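Local coordinates for protein B-agarase (Saccharophagus degradans, PDB 4BQ2) that hydrolyses agarose as a family 50 exo-beta-agarase, probably releasing short products from the ends of the galactan chain, at residues 69-74 with 143-148; 81-86 with 669-674; 103-108 with 148-153. All coordinates share one frame; numbering follows the deposited sequence.

Contact 1: residues 69-74 with 143-148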
ATOM      1  N   SER A  69      -2.864 -10.707 -29.974  1.00 27.34           N
ATOM      2  CA  SER A  69      -1.792  -9.931 -29.337  1.00 25.82           C
ATOM      3  C   SER A  69      -2.061  -8.474 -29.671  1.00 25.82           C
ATOM      4  O   SER A  69      -1.524  -7.948 -30.657  1.00 24.60           O
ATOM      5  CB  SER A  69      -0.416 -10.357 -29.849  1.00 25.74           C
ATOM      6  OG  SER A  69       0.625  -9.614 -29.213  1.00 27.22           O
ATOM      7  N   ALA A  70      -2.907  -7.827 -28.867  1.00 23.39           N
ATOM      8  CA  ALA A  70      -3.353  -6.477 -29.173  1.00 24.25           C
ATOM      9  C   ALA A  70      -3.581  -5.674 -27.913  1.00 22.55           C
ATOM     10  O   ALA A  70      -3.666  -6.248 -26.837  1.00 24.33           O
ATOM     11  CB  ALA A  70      -4.634  -6.517 -30.002  1.00 23.02           C
ATOM     12  N   SER A  71      -3.673  -4.351 -28.071  1.00 20.61           N
ATOM     13  CA  SER A  71      -3.911  -3.437 -26.960  1.00 20.38           C
ATOM     14  C   SER A  71      -5.024  -2.469 -27.327  1.00 19.80           C
ATOM     15  O   SER A  71      -5.213  -2.132 -28.477  1.00 19.49           O
ATOM     16  CB  SER A  71      -2.636  -2.623 -26.621  1.00 19.58           C
ATOM     17  OG  SER A  71      -1.600  -3.478 -26.183  1.00 17.85           O
ATOM     18  N   LEU A  72      -5.731  -2.018 -26.300  1.00 19.74           N
ATOM     19  CA  LEU A  72      -6.688  -0.960 -26.368  1.00 18.30           C
ATOM     20  C   LEU A  72      -5.976   0.378 -26.136  1.00 19.84           C
ATOM     21  O   LEU A  72      -5.259   0.549 -25.131  1.00 19.88           O
ATOM     22  CB  LEU A  72      -7.678  -1.176 -25.220  1.00 18.41           C
ATOM     23  CG  LEU A  72      -8.949  -0.372 -25.102  1.00 20.55           C
ATOM     24  CD1 LEU A  72      -9.815  -0.626 -26.341  1.00 19.27           C
ATOM     25  CD2 LEU A  72      -9.674  -0.809 -23.812  1.00 18.85           C
ATOM     26  N   TYR A  73      -6.214   1.321 -27.040  1.00 18.23           N
ATOM     27  CA  TYR A  73      -5.572   2.636 -27.015  1.00 20.25           C
ATOM     28  C   TYR A  73      -6.555   3.756 -26.781  1.00 20.63           C
ATOM     29  O   TYR A  73      -7.663   3.697 -27.302  1.00 21.60           O
ATOM     30  CB  TYR A  73      -4.926   2.877 -28.380  1.00 20.08           C
ATOM     31  CG  TYR A  73      -3.591   2.238 -28.524  1.00 19.73           C
ATOM     32  CD1 TYR A  73      -3.473   0.862 -28.698  1.00 22.35           C
ATOM     33  CD2 TYR A  73      -2.427   3.002 -28.483  1.00 21.75           C
ATOM     34  CE1 TYR A  73      -2.242   0.258 -28.833  1.00 21.45           C
ATOM     35  CE2 TYR A  73      -1.180   2.396 -28.623  1.00 22.49           C
ATOM     36  CZ  TYR A  73      -1.102   1.033 -28.805  1.00 23.75           C
ATOM     37  OH  TYR A  73       0.118   0.415 -28.957  1.00 25.12           O
ATOM     38  N   PHE A  74      -6.130   4.790 -26.046  1.00 18.88           N
ATOM     39  CA  PHE A  74      -6.910   6.027 -25.862  1.00 19.66           C
ATOM     40  C   PHE A  74      -5.953   7.198 -25.976  1.00 20.52           C
ATOM     41  O   PHE A  74      -4.823   7.109 -25.456  1.00 20.97           O
ATOM     42  CB  PHE A  74      -7.504   6.129 -24.439  1.00 18.69           C
ATOM     43  CG  PHE A  74      -8.264   4.926 -23.973  1.00 20.15           C
ATOM     44  CD1 PHE A  74      -7.607   3.795 -23.515  1.00 20.93           C
ATOM     45  CD2 PHE A  74      -9.650   4.981 -23.872  1.00 21.40           C
ATOM     46  CE1 PHE A  74      -8.316   2.688 -23.052  1.00 21.22           C
ATOM     47  CE2 PHE A  74     -10.381   3.875 -23.427  1.00 20.40           C
ATOM     48  CZ  PHE A  74      -9.712   2.743 -23.004  1.00 21.45           C
ATOM     49  N   PRO A 143       7.922  -1.378 -20.633  1.00 24.76           N
ATOM     50  CA  PRO A 143       7.112  -1.743 -21.809  1.00 25.24           C
ATOM     51  C   PRO A 143       7.771  -2.847 -22.647  1.00 26.05           C
ATOM     52  O   PRO A 143       8.993  -2.985 -22.624  1.00 25.10           O
ATOM     53  CB  PRO A 143       7.025  -0.429 -22.598  1.00 27.15           C
ATOM     54  CG  PRO A 143       8.096   0.441 -22.055  1.00 26.82           C
ATOM     55  CD  PRO A 143       8.253   0.053 -20.616  1.00 25.53           C
ATOM     56  N   THR A 144       6.976  -3.633 -23.369  1.00 25.04           N
ATOM     57  CA  THR A 144       7.520  -4.727 -24.180  1.00 25.31           C
ATOM     58  C   THR A 144       7.875  -4.315 -25.607  1.00 26.85           C
ATOM     59  O   THR A 144       8.259  -5.161 -26.422  1.00 26.43           O
ATOM     60  CB  THR A 144       6.560  -5.922 -24.228  1.00 24.47           C
ATOM     61  OG1 THR A 144       5.262  -5.454 -24.600  1.00 24.99           O
ATOM     62  CG2 THR A 144       6.493  -6.600 -22.868  1.00 24.91           C
ATOM     63  N   TRP A 145       7.696  -3.034 -25.920  1.00 25.35           N
ATOM     64  CA  TRP A 145       8.257  -2.446 -27.127  1.00 26.88           C
ATOM     65  C   TRP A 145       8.535  -0.976 -26.860  1.00 28.76           C
ATOM     66  O   TRP A 145       8.089  -0.445 -25.841  1.00 29.11           O
ATOM     67  CB  TRP A 145       7.312  -2.589 -28.311  1.00 25.67           C
ATOM     68  CG  TRP A 145       5.979  -1.861 -28.173  1.00 25.53           C
ATOM     69  CD1 TRP A 145       5.711  -0.558 -28.489  1.00 25.99           C
ATOM     70  CD2 TRP A 145       4.753  -2.416 -27.694  1.00 23.69           C
ATOM     71  NE1 TRP A 145       4.374  -0.271 -28.253  1.00 24.95           N
ATOM     72  CE2 TRP A 145       3.772  -1.394 -27.753  1.00 24.27           C
ATOM     73  CE3 TRP A 145       4.382  -3.680 -27.232  1.00 23.87           C
ATOM     74  CZ2 TRP A 145       2.447  -1.607 -27.373  1.00 22.97           C
ATOM     75  CZ3 TRP A 145       3.066  -3.890 -26.851  1.00 22.39           C
ATOM     76  CH2 TRP A 145       2.113  -2.852 -26.920  1.00 24.18           C
ATOM     77  N   THR A 146       9.226  -0.324 -27.794  1.00 28.96           N
ATOM     78  CA  THR A 146       9.586   1.089 -27.693  1.00 29.78           C
ATOM     79  C   THR A 146       8.698   1.969 -28.553  1.00 30.59           C
ATOM     80  O   THR A 146       8.525   1.718 -29.758  1.00 32.04           O
ATOM     81  CB  THR A 146      11.055   1.307 -28.115  1.00 31.50           C
ATOM     82  OG1 THR A 146      11.887   0.521 -27.261  1.00 31.05           O
ATOM     83  CG2 THR A 146      11.445   2.788 -27.981  1.00 29.71           C
ATOM     84  N   SER A 147       8.111   2.987 -27.931  1.00 30.10           N
ATOM     85  CA  SER A 147       7.298   3.970 -28.645  1.00 31.31           C
ATOM     86  C   SER A 147       7.132   5.231 -27.794  1.00 31.06           C
ATOM     87  O   SER A 147       7.514   5.240 -26.629  1.00 30.62           O
ATOM     88  CB  SER A 147       5.925   3.380 -28.996  1.00 32.27           C
ATOM     89  OG  SER A 147       5.148   3.180 -27.826  1.00 31.69           O
ATOM     90  N   ASP A 148       6.583   6.289 -28.393  1.00 32.20           N
ATOM     91  CA  ASP A 148       6.266   7.532 -27.669  1.00 33.61           C
ATOM     92  C   ASP A 148       5.026   7.345 -26.753  1.00 32.15           C
ATOM     93  O   ASP A 148       4.759   8.175 -25.870  1.00 35.85           O
ATOM     94  CB  ASP A 148       5.999   8.662 -28.661  1.00 33.91           C
ATOM     95  CG  ASP A 148       7.268   9.295 -29.203  1.00 39.75           C
ATOM     96  OD1 ASP A 148       8.376   8.807 -28.904  1.00 36.89           O
ATOM     97  OD2 ASP A 148       7.153  10.311 -29.927  1.00 42.96           O
TER
HETATM   98  O   HOH W   1       2.454   1.704 -29.276  1.00 28.53           O

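Contact 2: residues 81-86 with 669-674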
ATOM      1  N   ASP A  81      -6.227  22.880 -13.978  1.00 24.90           N
ATOM      2  CA  ASP A  81      -5.200  23.042 -12.963  1.00 27.00           C
ATOM      3  C   ASP A  81      -4.613  21.706 -12.491  1.00 25.55           C
ATOM      4  O   ASP A  81      -3.507  21.677 -11.966  1.00 27.67           O
ATOM      5  CB  ASP A  81      -5.769  23.821 -11.754  1.00 29.86           C
ATOM      6  CG  ASP A  81      -6.014  25.310 -12.055  1.00 32.56           C
ATOM      7  OD1 ASP A  81      -5.378  25.856 -12.973  1.00 32.95           O
ATOM      8  OD2 ASP A  81      -6.836  25.947 -11.351  1.00 35.90           O
ATOM      9  N   HIS A  82      -5.343  20.607 -12.668  1.00 21.99           N
ATOM     10  CA  HIS A  82      -4.949  19.348 -12.029  1.00 20.30           C
ATOM     11  C   HIS A  82      -4.733  18.209 -12.999  1.00 20.24           C
ATOM     12  O   HIS A  82      -5.445  18.102 -13.978  1.00 18.85           O
ATOM     13  CB  HIS A  82      -6.004  18.960 -11.016  1.00 20.79           C
ATOM     14  CG  HIS A  82      -6.261  20.031 -10.021  1.00 20.06           C
ATOM     15  ND1 HIS A  82      -5.382  20.312  -9.000  1.00 20.62           N
ATOM     16  CD2 HIS A  82      -7.252  20.943  -9.927  1.00 21.31           C
ATOM     17  CE1 HIS A  82      -5.840  21.333  -8.296  1.00 20.40           C
ATOM     18  NE2 HIS A  82      -6.976  21.728  -8.833  1.00 18.81           N
ATOM     19  N   SER A  83      -3.732  17.369 -12.713  1.00 18.47           N
ATOM     20  CA  SER A  83      -3.568  16.114 -13.421  1.00 18.02           C
ATOM     21  C   SER A  83      -4.668  15.195 -12.924  1.00 17.59           C
ATOM     22  O   SER A  83      -5.293  15.472 -11.891  1.00 17.54           O
ATOM     23  CB  SER A  83      -2.188  15.479 -13.170  1.00 18.48           C
ATOM     24  OG  SER A  83      -2.065  15.052 -11.836  1.00 18.89           O
ATOM     25  N   THR A  84      -4.889  14.108 -13.663  1.00 17.62           N
ATOM     26  CA  THR A  84      -5.958  13.160 -13.418  1.00 17.05           C
ATOM     27  C   THR A  84      -5.395  11.754 -13.405  1.00 16.78           C
ATOM     28  O   THR A  84      -4.721  11.354 -14.349  1.00 18.16           O
ATOM     29  CB  THR A  84      -7.012  13.233 -14.582  1.00 17.01           C
ATOM     30  OG1 THR A  84      -7.470  14.571 -14.724  1.00 16.55           O
ATOM     31  CG2 THR A  84      -8.189  12.304 -14.319  1.00 16.22           C
ATOM     32  N   GLN A  85      -5.670  10.994 -12.349  1.00 16.34           N
ATOM     33  CA  GLN A  85      -5.327   9.579 -12.329  1.00 15.62           C
ATOM     34  C   GLN A  85      -6.597   8.818 -12.739  1.00 16.14           C
ATOM     35  O   GLN A  85      -7.611   8.833 -12.014  1.00 15.53           O
ATOM     36  CB  GLN A  85      -4.821   9.115 -10.953  1.00 14.94           C
ATOM     37  CG  GLN A  85      -4.632   7.597 -10.905  1.00 15.40           C
ATOM     38  CD  GLN A  85      -4.140   7.080  -9.579  1.00 15.14           C
ATOM     39  OE1 GLN A  85      -3.989   7.846  -8.613  1.00 15.85           O
ATOM     40  NE2 GLN A  85      -3.955   5.758  -9.489  1.00 14.81           N
ATOM     41  N   PHE A  86      -6.555   8.196 -13.918  1.00 14.85           N
ATOM     42  CA  PHE A  86      -7.634   7.361 -14.386  1.00 16.18           C
ATOM     43  C   PHE A  86      -7.418   5.914 -13.960  1.00 16.47           C
ATOM     44  O   PHE A  86      -6.284   5.371 -14.076  1.00 17.10           O
ATOM     45  CB  PHE A  86      -7.699   7.392 -15.935  1.00 15.87           C
ATOM     46  CG  PHE A  86      -8.779   8.258 -16.479  1.00 17.21           C
ATOM     47  CD1 PHE A  86      -9.973   8.475 -15.747  1.00 17.27           C
ATOM     48  CD2 PHE A  86      -8.653   8.826 -17.743  1.00 17.74           C
ATOM     49  CE1 PHE A  86     -11.003   9.247 -16.283  1.00 17.94           C
ATOM     50  CE2 PHE A  86      -9.666   9.601 -18.278  1.00 18.11           C
ATOM     51  CZ  PHE A  86     -10.839   9.830 -17.538  1.00 18.22           C
ATOM     52  N   HIS A 669      -1.156   8.316  -8.440  1.00 15.30           N
ATOM     53  CA  HIS A 669      -0.233   8.712  -9.530  1.00 15.71           C
ATOM     54  C   HIS A 669      -0.239  10.227  -9.767  1.00 16.31           C
ATOM     55  O   HIS A 669      -1.309  10.858  -9.807  1.00 16.39           O
ATOM     56  CB  HIS A 669      -0.620   8.005 -10.859  1.00 15.49           C
ATOM     57  CG  HIS A 669      -0.653   6.500 -10.790  1.00 16.98           C
ATOM     58  ND1 HIS A 669      -1.085   5.723 -11.842  1.00 17.60           N
ATOM     59  CD2 HIS A 669      -0.322   5.636  -9.797  1.00 16.79           C
ATOM     60  CE1 HIS A 669      -1.005   4.442 -11.510  1.00 18.25           C
ATOM     61  NE2 HIS A 669      -0.550   4.364 -10.269  1.00 17.70           N
ATOM     62  N   ALA A 670       0.953  10.784  -9.966  1.00 16.29           N
ATOM     63  CA  ALA A 670       1.156  12.178 -10.311  1.00 15.33           C
ATOM     64  C   ALA A 670       1.842  12.251 -11.667  1.00 15.58           C
ATOM     65  O   ALA A 670       2.404  11.247 -12.144  1.00 15.34           O
ATOM     66  CB  ALA A 670       2.024  12.866  -9.256  1.00 15.61           C
ATOM     67  N   ALA A 671       1.830  13.442 -12.250  1.00 15.43           N
ATOM     68  CA  ALA A 671       2.322  13.676 -13.623  1.00 14.81           C
ATOM     69  C   ALA A 671       3.824  13.846 -13.658  1.00 16.24           C
ATOM     70  O   ALA A 671       4.427  13.728 -14.724  1.00 16.32           O
ATOM     71  CB  ALA A 671       1.663  14.911 -14.206  1.00 14.15           C
ATOM     72  N   SER A 672       4.421  14.119 -12.490  1.00 15.93           N
ATOM     73  CA  SER A 672       5.827  14.530 -12.371  1.00 16.19           C
ATOM     74  C   SER A 672       6.180  14.648 -10.917  1.00 18.22           C
ATOM     75  O   SER A 672       5.254  14.656 -10.050  1.00 17.49           O
ATOM     76  CB  SER A 672       6.049  15.906 -13.039  1.00 17.00           C
ATOM     77  OG  SER A 672       5.501  16.960 -12.273  1.00 17.22           O
ATOM     78  N   GLN A 673       7.483  14.799 -10.620  1.00 17.29           N
ATOM     79  CA  GLN A 673       7.895  14.970  -9.217  1.00 17.10           C
ATOM     80  C   GLN A 673       7.247  16.198  -8.610  1.00 16.58           C
ATOM     81  O   GLN A 673       6.808  16.156  -7.456  1.00 18.40           O
ATOM     82  CB  GLN A 673       9.443  15.064  -9.081  1.00 17.03           C
ATOM     83  CG  GLN A 673      10.160  13.761  -9.422  1.00 16.38           C
ATOM     84  CD  GLN A 673       9.613  12.605  -8.650  1.00 16.23           C
ATOM     85  OE1 GLN A 673       9.311  11.516  -9.213  1.00 18.57           O
ATOM     86  NE2 GLN A 673       9.420  12.821  -7.368  1.00 15.35           N
ATOM     87  N   ALA A 674       7.168  17.298  -9.371  1.00 16.48           N
ATOM     88  CA  ALA A 674       6.494  18.513  -8.856  1.00 16.24           C
ATOM     89  C   ALA A 674       5.022  18.275  -8.567  1.00 16.39           C
ATOM     90  O   ALA A 674       4.480  18.754  -7.555  1.00 14.99           O
ATOM     91  CB  ALA A 674       6.646  19.705  -9.794  1.00 16.20           C
TER
HETATM   92  O   HOH W   2      -2.687  12.420 -11.664  1.00 19.93           O

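Contact 3: residues 103-108 with 148-153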
ATOM      1  N   ASP A 103      -1.359   8.337 -14.597  1.00 16.05           N
ATOM      2  CA  ASP A 103      -1.571   9.782 -14.492  1.00 15.74           C
ATOM      3  C   ASP A 103      -1.795  10.352 -15.882  1.00 16.32           C
ATOM      4  O   ASP A 103      -1.151   9.901 -16.832  1.00 15.12           O
ATOM      5  CB  ASP A 103      -0.305  10.470 -13.945  1.00 16.18           C
ATOM      6  CG  ASP A 103       0.908  10.239 -14.822  1.00 17.02           C
ATOM      7  OD1 ASP A 103       1.400   9.081 -14.850  1.00 16.40           O
ATOM      8  OD2 ASP A 103       1.356  11.222 -15.491  1.00 16.91           O
ATOM      9  N   ILE A 104      -2.705  11.324 -15.980  1.00 15.93           N
ATOM     10  CA  ILE A 104      -2.961  12.073 -17.204  1.00 16.94           C
ATOM     11  C   ILE A 104      -2.590  13.521 -16.942  1.00 17.17           C
ATOM     12  O   ILE A 104      -3.322  14.255 -16.248  1.00 19.08           O
ATOM     13  CB  ILE A 104      -4.432  11.995 -17.672  1.00 16.16           C
ATOM     14  CG1 ILE A 104      -4.979  10.555 -17.600  1.00 16.28           C
ATOM     15  CG2 ILE A 104      -4.551  12.644 -19.043  1.00 17.19           C
ATOM     16  CD1 ILE A 104      -4.262   9.501 -18.473  1.00 16.27           C
ATOM     17  N   PRO A 105      -1.426  13.945 -17.462  1.00 17.25           N
ATOM     18  CA  PRO A 105      -0.982  15.322 -17.249  1.00 17.21           C
ATOM     19  C   PRO A 105      -1.797  16.328 -18.047  1.00 16.92           C
ATOM     20  O   PRO A 105      -2.419  15.963 -19.042  1.00 17.80           O
ATOM     21  CB  PRO A 105       0.490  15.320 -17.756  1.00 16.20           C
ATOM     22  CG  PRO A 105       0.894  13.883 -17.750  1.00 17.71           C
ATOM     23  CD  PRO A 105      -0.370  13.114 -18.072  1.00 16.44           C
ATOM     24  N   VAL A 106      -1.811  17.569 -17.571  1.00 18.96           N
ATOM     25  CA  VAL A 106      -2.299  18.725 -18.340  1.00 21.76           C
ATOM     26  C   VAL A 106      -1.210  19.057 -19.362  1.00 24.49           C
ATOM     27  O   VAL A 106      -0.033  18.847 -19.087  1.00 26.97           O
ATOM     28  CB  VAL A 106      -2.529  19.934 -17.414  1.00 23.35           C
ATOM     29  CG1 VAL A 106      -3.036  21.133 -18.189  1.00 25.71           C
ATOM     30  CG2 VAL A 106      -3.538  19.603 -16.336  1.00 23.30           C
ATOM     31  N   GLY A 107      -1.574  19.534 -20.541  1.00 24.50           N
ATOM     32  CA  GLY A 107      -0.551  19.890 -21.523  1.00 28.56           C
ATOM     33  C   GLY A 107      -0.817  19.226 -22.846  1.00 28.70           C
ATOM     34  O   GLY A 107      -1.908  19.352 -23.373  1.00 30.89           O
ATOM     35  N   LYS A 108       0.163  18.515 -23.396  1.00 27.89           N
ATOM     36  CA  LYS A 108      -0.027  17.933 -24.714  1.00 28.87           C
ATOM     37  C   LYS A 108      -0.713  16.584 -24.613  1.00 26.69           C
ATOM     38  O   LYS A 108      -0.430  15.801 -23.725  1.00 26.59           O
ATOM     39  CB  LYS A 108       1.294  17.820 -25.478  1.00 33.64           C
ATOM     40  CG  LYS A 108       1.682  19.081 -26.244  1.00 37.11           C
ATOM     41  CD  LYS A 108       1.991  20.247 -25.313  1.00 40.73           C
ATOM     42  CE  LYS A 108       2.825  21.316 -26.013  1.00 46.14           C
ATOM     43  NZ  LYS A 108       4.053  20.704 -26.613  1.00 46.80           N
ATOM     44  N   ASP A 148       6.583   6.289 -28.393  1.00 32.20           N
ATOM     45  CA  ASP A 148       6.266   7.532 -27.669  1.00 33.61           C
ATOM     46  C   ASP A 148       5.026   7.345 -26.753  1.00 32.15           C
ATOM     47  O   ASP A 148       4.759   8.175 -25.870  1.00 35.85           O
ATOM     48  CB  ASP A 148       5.999   8.662 -28.661  1.00 33.91           C
ATOM     49  CG  ASP A 148       7.268   9.295 -29.203  1.00 39.75           C
ATOM     50  OD1 ASP A 148       8.376   8.807 -28.904  1.00 36.89           O
ATOM     51  OD2 ASP A 148       7.153  10.311 -29.927  1.00 42.96           O
ATOM     52  N   ASP A 149       4.295   6.252 -26.967  1.00 29.77           N
ATOM     53  CA  ASP A 149       3.034   5.990 -26.267  1.00 28.23           C
ATOM     54  C   ASP A 149       3.272   5.640 -24.798  1.00 26.04           C
ATOM     55  O   ASP A 149       4.373   5.211 -24.414  1.00 26.02           O
ATOM     56  CB  ASP A 149       2.255   4.863 -26.952  1.00 27.79           C
ATOM     57  CG  ASP A 149       1.939   5.168 -28.400  1.00 30.61           C
ATOM     58  OD1 ASP A 149       1.803   6.368 -28.756  1.00 28.24           O
ATOM     59  OD2 ASP A 149       1.852   4.201 -29.188  1.00 29.11           O
ATOM     60  N   ARG A 150       2.242   5.824 -23.981  1.00 22.71           N
ATOM     61  CA  ARG A 150       2.329   5.478 -22.564  1.00 21.04           C
ATOM     62  C   ARG A 150       1.537   4.235 -22.227  1.00 21.00           C
ATOM     63  O   ARG A 150       0.377   4.140 -22.551  1.00 21.00           O
ATOM     64  CB  ARG A 150       1.862   6.647 -21.715  1.00 19.41           C
ATOM     65  CG  ARG A 150       2.707   7.910 -21.939  1.00 19.25           C
ATOM     66  CD  ARG A 150       2.400   8.949 -20.879  1.00 18.99           C
ATOM     67  NE  ARG A 150       2.866   8.532 -19.546  1.00 17.32           N
ATOM     68  CZ  ARG A 150       2.350   9.002 -18.414  1.00 18.49           C
ATOM     69  NH1 ARG A 150       1.363   9.904 -18.442  1.00 16.97           N
ATOM     70  NH2 ARG A 150       2.836   8.595 -17.247  1.00 18.30           N
ATOM     71  N   GLN A 151       2.162   3.300 -21.529  1.00 21.35           N
ATOM     72  CA  GLN A 151       1.491   2.052 -21.156  1.00 22.04           C
ATOM     73  C   GLN A 151       0.731   2.249 -19.841  1.00 22.34           C
ATOM     74  O   GLN A 151       1.332   2.675 -18.848  1.00 22.53           O
ATOM     75  CB  GLN A 151       2.503   0.889 -21.031  1.00 23.07           C
ATOM     76  CG  GLN A 151       1.764  -0.403 -20.737  1.00 24.90           C
ATOM     77  CD  GLN A 151       2.576  -1.677 -20.800  1.00 28.05           C
ATOM     78  OE1 GLN A 151       3.779  -1.714 -20.493  1.00 29.67           O
ATOM     79  NE2 GLN A 151       1.893  -2.756 -21.115  1.00 25.93           N
ATOM     80  N   PHE A 152      -0.582   1.980 -19.826  1.00 20.27           N
ATOM     81  CA  PHE A 152      -1.340   1.974 -18.560  1.00 20.56           C
ATOM     82  C   PHE A 152      -0.619   1.002 -17.632  1.00 21.72           C
ATOM     83  O   PHE A 152      -0.158  -0.087 -18.066  1.00 22.56           O
ATOM     84  CB  PHE A 152      -2.774   1.478 -18.750  1.00 21.24           C
ATOM     85  CG  PHE A 152      -3.816   2.563 -18.960  1.00 21.06           C
ATOM     86  CD1 PHE A 152      -4.493   3.120 -17.872  1.00 21.34           C
ATOM     87  CD2 PHE A 152      -4.196   2.956 -20.251  1.00 20.85           C
ATOM     88  CE1 PHE A 152      -5.491   4.090 -18.053  1.00 21.97           C
ATOM     89  CE2 PHE A 152      -5.179   3.923 -20.442  1.00 19.91           C
ATOM     90  CZ  PHE A 152      -5.841   4.488 -19.346  1.00 21.35           C
ATOM     91  N   VAL A 153      -0.525   1.362 -16.357  1.00 17.74           N
ATOM     92  CA  VAL A 153       0.284   0.571 -15.441  1.00 18.85           C
ATOM     93  C   VAL A 153      -0.557  -0.534 -14.851  1.00 17.84           C
ATOM     94  O   VAL A 153      -1.705  -0.296 -14.471  1.00 17.34           O
ATOM     95  CB  VAL A 153       0.795   1.458 -14.294  1.00 18.08           C
ATOM     96  CG1 VAL A 153       1.609   0.692 -13.268  1.00 18.72           C
ATOM     97  CG2 VAL A 153       1.603   2.617 -14.865  1.00 18.64           C
TER

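Contact 1: residues 69-74 with 143-148
The benzo half of the W145 indole meets S71 and Y73, which lie two residues apart on the strand beginning at A70. Traced outward, W145 starts with a CB that already heads for the strand, and chi1 of 63° places CG between the backbone N and the carbonyl carbon. At the pyrrole end, CB of S147 lies in the indole plane at the ring edge. NE1 then donates to a water 2.9 Å away, and the same water lies 2.7 Å from OH of Y73 and makes a weak bond to OG of S147. One bridging solvent molecule therefore joins both segments and satisfies the indole N-H. Further round, CZ2 is 3.5 Å from OH of Y73, which approaches obliquely. CH2, the outermost atom, has OG of S71 at the ring edge, in plane, at 3.8 Å; this is packing against a ring carbon, and the hydroxyl's hydrogen bond goes to OD1 of N192. The Y73 ring comes from the opposite direction and has the water at its edge, in plane. Y113 stacks on W145 and also meets the Y73 ring, while H119 stands nearly perpendicular to the indole. The loop between strands 110-115 and 150-155 is thus packed onto strand 70-79, which runs antiparallel to both 110-115 and 180-191, all within the carbohydrate-binding-module-like domain.

Contact 2: residues 81-86 with 669-674
The carboxamide of Q85 lies flat against one face of the H669 imidazole: the two planes are only 11° apart, and NE2 of Q85 stands 3.5 Å above the ring plane over its centre, an amide-on-ring stack. At the ring's NE2, the carbonyl of G666 provides a hydrogen bond that fixes how the imidazole is turned. The Q85 chain reaches this face because it is fully extended, with CG anti to the backbone N (chi1 173°) and chi2 likewise near 180°. Its amide is held at both ends. OE1 accepts from the backbone N of H669 at 2.9 Å, a bond whose donor stands well above the carbonyl plane instead of within it, while NE2 is hydrogen-bonded to OG of S101 and to O of L667. Two residues before Q85 and two after H669, CB of S83 touches CB of A671 at 4.0 Å. Between these pairs a water donates both to OG of S83, 2.7 Å away, and to O of H669 at 2.8 Å. That serine hydroxyl is also bonded to OD2 of D675, a carboxylate oxygen that binds N of A671 as well. Here the start of strand 84-92, flanked by strands 97-104 and 166-174 in the carbohydrate-binding-module-like domain, meets the loop entering helix 673-688, whose N-cap is S672. The helix probably belongs to the catalytic barrel, making this a probable interdomain seam.

Contact 3: residues 103-108 with 148-153
NH1 of R150 is gripped by three oxygens. Two belong to D103: OD2 at 3.2 Å, and the backbone O at 3.0 Å through a weak, bent bond. The third is OH of Y112. Three partners exceed the two N-H groups of this nitrogen, so at least one hydrogen is probably shared. The shorter and straighter contact lies beside it: NH2 of R150 donates to OD1 of D103 at 2.8 Å and 161°, making an end-on, two-nitrogen salt bridge. It is a twisted one, with carboxylate and guanidinium planes 55° apart; OD1 is met on its syn side, whereas OD2 is approached from above the carboxylate plane. A bend at chi3 (68°) brings the arginine end round to the aspartate, whose side chain it crosses at about a right angle. CD of P105 packs at the guanidinium edge, 3.7 Å from NH1 of R150. Within the carbohydrate-binding-module-like domain, the bridge thus ties the end of strand 97-104 to the start of its antiparallel neighbour, strand 150-155. R150 is also bonded through its backbone to S111 and Y113 of strand 110-115, which runs parallel to 150-155, and M658 packs on its side chain from a loop.

In the fold
Contact 3 stands between the other two: its centre is about 12 Å from that of contact 1 and about 10 Å from that of contact 2, whereas contacts 1 and 2 are about 21 Å apart. Toward contact 1 it shares D148, and CE2 of Y73 packs 3.6 Å from OD2 of D149. Toward contact 2, N of I104 is probably hydrogen-bonded to O of T84, and OD2 of D103 lies 3.2 Å from CA of A671. Contacts 1 and 3 are internal to the carbohydrate-binding-module-like domain, while contact 2 joins its strand 84-92 to what is probably the catalytic barrel. The bound calcium, about 13 Å from the Y73 side chain, is a separate site.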